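Local coordinates for NEQ263 (Nanoarchaeum equitans Kin4-M, PDB 5BN3), which probably binds ATP and forms, together with NeqA, the catalytic core complex of an unusual archaeal ATP synthase, at residues B[61-66]-B[203-208]. Numbering follows the deposited sequence.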
ATOM      1  N   TYR B  61     -13.397 -31.406  20.727  1.00 47.64           N
ATOM      2  CA  TYR B  61     -14.832 -31.146  20.840  1.00 48.75           C
ATOM      3  C   TYR B  61     -15.688 -31.978  19.886  1.00 41.62           C
ATOM      4  O   TYR B  61     -15.438 -32.030  18.678  1.00 40.37           O
ATOM      5  CB  TYR B  61     -15.148 -29.654  20.679  1.00 42.17           C
ATOM      6  CG  TYR B  61     -16.572 -29.309  21.055  1.00 47.69           C
ATOM      7  CD1 TYR B  61     -16.962 -29.248  22.385  1.00 43.49           C
ATOM      8  CD2 TYR B  61     -17.527 -29.053  20.082  1.00 44.48           C
ATOM      9  CE1 TYR B  61     -18.262 -28.940  22.736  1.00 43.56           C
ATOM     10  CE2 TYR B  61     -18.828 -28.743  20.425  1.00 42.38           C
ATOM     11  CZ  TYR B  61     -19.189 -28.689  21.751  1.00 46.37           C
ATOM     12  OH  TYR B  61     -20.481 -28.381  22.099  1.00 46.26           O
ATOM     13  N   LYS B  62     -16.702 -32.625  20.449  1.00 37.10           N
ATOM     14  CA  LYS B  62     -17.601 -33.472  19.680  1.00 47.26           C
ATOM     15  C   LYS B  62     -19.056 -33.149  19.998  1.00 50.24           C
ATOM     16  O   LYS B  62     -19.362 -32.599  21.055  1.00 45.85           O
ATOM     17  CB  LYS B  62     -17.314 -34.952  19.968  1.00 42.40           C
ATOM     18  CG  LYS B  62     -15.899 -35.400  19.633  1.00 54.94           C
ATOM     19  CD  LYS B  62     -15.693 -36.872  19.971  1.00 59.29           C
ATOM     20  CE  LYS B  62     -14.282 -37.328  19.632  1.00 58.71           C
ATOM     21  NZ  LYS B  62     -14.062 -38.764  19.961  1.00 76.84           N
ATOM     22  N   ILE B  63     -19.950 -33.486  19.076  1.00 42.93           N
ATOM     23  CA  ILE B  63     -21.379 -33.345  19.320  1.00 47.37           C
ATOM     24  C   ILE B  63     -22.103 -34.664  19.077  1.00 48.73           C
ATOM     25  O   ILE B  63     -21.676 -35.477  18.254  1.00 44.64           O
ATOM     26  CB  ILE B  63     -22.021 -32.243  18.445  1.00 51.59           C
ATOM     27  CG1 ILE B  63     -21.797 -32.533  16.958  1.00 46.58           C
ATOM     28  CG2 ILE B  63     -21.469 -30.876  18.816  1.00 45.73           C
ATOM     29  CD1 ILE B  63     -22.711 -31.740  16.037  1.00 48.72           C
ATOM     30  N   ALA B  64     -23.193 -34.878  19.804  1.00 47.32           N
ATOM     31  CA  ALA B  64     -24.052 -36.027  19.557  1.00 51.37           C
ATOM     32  C   ALA B  64     -24.852 -35.756  18.292  1.00 48.06           C
ATOM     33  O   ALA B  64     -25.515 -34.725  18.190  1.00 60.71           O
ATOM     34  CB  ALA B  64     -24.983 -36.250  20.733  1.00 55.94           C
ATOM     35  N   VAL B  65     -24.785 -36.667  17.326  1.00 53.50           N
ATOM     36  CA  VAL B  65     -25.531 -36.499  16.082  1.00 59.21           C
ATOM     37  C   VAL B  65     -26.811 -37.334  16.069  1.00 53.05           C
ATOM     38  O   VAL B  65     -26.801 -38.515  16.424  1.00 55.02           O
ATOM     39  CB  VAL B  65     -24.673 -36.823  14.837  1.00 52.10           C
ATOM     40  CG1 VAL B  65     -23.579 -35.782  14.662  1.00 42.91           C
ATOM     41  CG2 VAL B  65     -24.071 -38.214  14.939  1.00 57.48           C
ATOM     42  N   SER B  66     -27.907 -36.698  15.668  1.00 42.79           N
ATOM     43  CA  SER B  66     -29.208 -37.350  15.555  1.00 51.00           C
ATOM     44  C   SER B  66     -30.160 -36.412  14.834  1.00 55.81           C
ATOM     45  O   SER B  66     -29.798 -35.277  14.519  1.00 47.18           O
ATOM     46  CB  SER B  66     -29.769 -37.699  16.935  1.00 58.01           C
ATOM     47  OG  SER B  66     -30.075 -36.533  17.679  1.00 61.09           O
ATOM     48  N   PRO B 203     -20.175 -23.057  11.974  1.00 33.20           N
ATOM     49  CA  PRO B 203     -20.387 -23.786  10.722  1.00 35.46           C
ATOM     50  C   PRO B 203     -19.949 -25.243  10.823  1.00 35.37           C
ATOM     51  O   PRO B 203     -20.437 -26.067  10.057  1.00 32.52           O
ATOM     52  CB  PRO B 203     -19.495 -23.037   9.726  1.00 33.97           C
ATOM     53  CG  PRO B 203     -18.410 -22.455  10.569  1.00 29.27           C
ATOM     54  CD  PRO B 203     -19.084 -22.068  11.853  1.00 29.76           C
ATOM     55  N   ARG B 204     -19.043 -25.552  11.747  1.00 33.03           N
ATOM     56  CA  ARG B 204     -18.545 -26.919  11.897  1.00 33.14           C
ATOM     57  C   ARG B 204     -19.580 -27.867  12.502  1.00 29.20           C
ATOM     58  O   ARG B 204     -19.722 -29.005  12.049  1.00 33.47           O
ATOM     59  CB  ARG B 204     -17.247 -26.932  12.715  1.00 36.35           C
ATOM     60  CG  ARG B 204     -16.026 -26.442  11.940  1.00 35.49           C
ATOM     61  CD  ARG B 204     -14.783 -26.377  12.812  1.00 40.06           C
ATOM     62  NE  ARG B 204     -13.568 -26.204  12.017  1.00 40.32           N
ATOM     63  CZ  ARG B 204     -13.071 -25.027  11.650  1.00 39.83           C
ATOM     64  NH1 ARG B 204     -13.679 -23.906  12.010  1.00 34.54           N
ATOM     65  NH2 ARG B 204     -11.964 -24.971  10.923  1.00 43.54           N
ATOM     66  N   VAL B 205     -20.302 -27.408  13.522  1.00 32.25           N
ATOM     67  CA  VAL B 205     -21.347 -28.241  14.113  1.00 34.89           C
ATOM     68  C   VAL B 205     -22.527 -28.379  13.151  1.00 35.88           C
ATOM     69  O   VAL B 205     -23.154 -29.433  13.075  1.00 34.35           O
ATOM     70  CB  VAL B 205     -21.816 -27.728  15.511  1.00 43.56           C
ATOM     71  CG1 VAL B 205     -20.625 -27.489  16.421  1.00 38.14           C
ATOM     72  CG2 VAL B 205     -22.628 -26.453  15.387  1.00 51.87           C
ATOM     73  N   ALA B 206     -22.808 -27.316  12.402  1.00 34.51           N
ATOM     74  CA  ALA B 206     -23.896 -27.327  11.428  1.00 32.81           C
ATOM     75  C   ALA B 206     -23.615 -28.301  10.288  1.00 30.34           C
ATOM     76  O   ALA B 206     -24.511 -29.017   9.830  1.00 33.88           O
ATOM     77  CB  ALA B 206     -24.125 -25.929  10.882  1.00 33.45           C
ATOM     78  N   LEU B 207     -22.373 -28.309   9.815  1.00 31.47           N
ATOM     79  CA  LEU B 207     -21.972 -29.213   8.740  1.00 35.66           C
ATOM     80  C   LEU B 207     -21.765 -30.652   9.217  1.00 36.72           C
ATOM     81  O   LEU B 207     -21.935 -31.595   8.444  1.00 35.08           O
ATOM     82  CB  LEU B 207     -20.715 -28.688   8.040  1.00 36.70           C
ATOM     83  CG  LEU B 207     -20.960 -27.485   7.128  1.00 39.16           C
ATOM     84  CD1 LEU B 207     -19.650 -26.867   6.688  1.00 37.55           C
ATOM     85  CD2 LEU B 207     -21.765 -27.916   5.923  1.00 34.31           C
ATOM     86  N   THR B 208     -21.390 -30.821  10.483  1.00 36.51           N
ATOM     87  CA  THR B 208     -21.308 -32.157  11.066  1.00 36.59           C
ATOM     88  C   THR B 208     -22.697 -32.790  11.079  1.00 35.50           C
ATOM     89  O   THR B 208     -22.857 -33.964  10.744  1.00 37.60           O
ATOM     90  CB  THR B 208     -20.732 -32.122  12.494  1.00 40.40           C
ATOM     91  OG1 THR B 208     -19.378 -31.658  12.450  1.00 39.00           O
ATOM     92  CG2 THR B 208     -20.762 -33.508  13.118  1.00 43.42           C
TER
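Ile63 sends the end of its side chain from strand 62-64 onto the helix, where CD1 settles over the turn between Val205 and Thr208. It lies 3.8 Å from the backbone O of Val205 and 4.1 Å from Val205 CB, while Thr208 CG2 comes to meet the same Ile63 CD1 tip to tip at 3.9 Å. With chi1 at 58°, Ile63 CG1 lies between the backbone N and carbonyl carbon, aimed at the helix, and the near-extended chi2 carries CD1 on to it. Val65, two residues along and on the same side of the chain, brings CG1 to 3.9 Å from Thr208 CG2, the two side chains crossing at about a right angle. The threonine methyl therefore touches both branched residues, and this is the close-packed part.

Thr208 is two-sided. Its methyl faces the strand, while Thr208 OG1 turns back and donates a hydrogen bond to Arg204 O, 2.7 Å away; it is also hydrogen-bonded to Arg265 NH2. Arg204 O takes Thr208 N as well, from the opposite face of its carbonyl plane. With an alanine here, Ile63 and Val65 would probably lose the methyl they share and Arg265 its hydroxyl partner.

Away from this patch the fit loosens: the Tyr61 ring comes no nearer the helix segment than 4.6 Å, from its CE2 to Val205 CG1, and partly exposed Lys62 points away. Strand 91-93 pairs with the short strand, and Ile94 just beyond packs against Tyr61, Val205 and Thr208.

The contact thus sets a small two-stranded sheet against helix 196-215 of the P-loop-type nucleotide-binding domain. No hydrogen bond crosses between 61-66 and 203-208, so their direct attachment rests on buried apolar packing, with Thr208's hydroxyl satisfied by Arg204 O and Arg265, not by the strand.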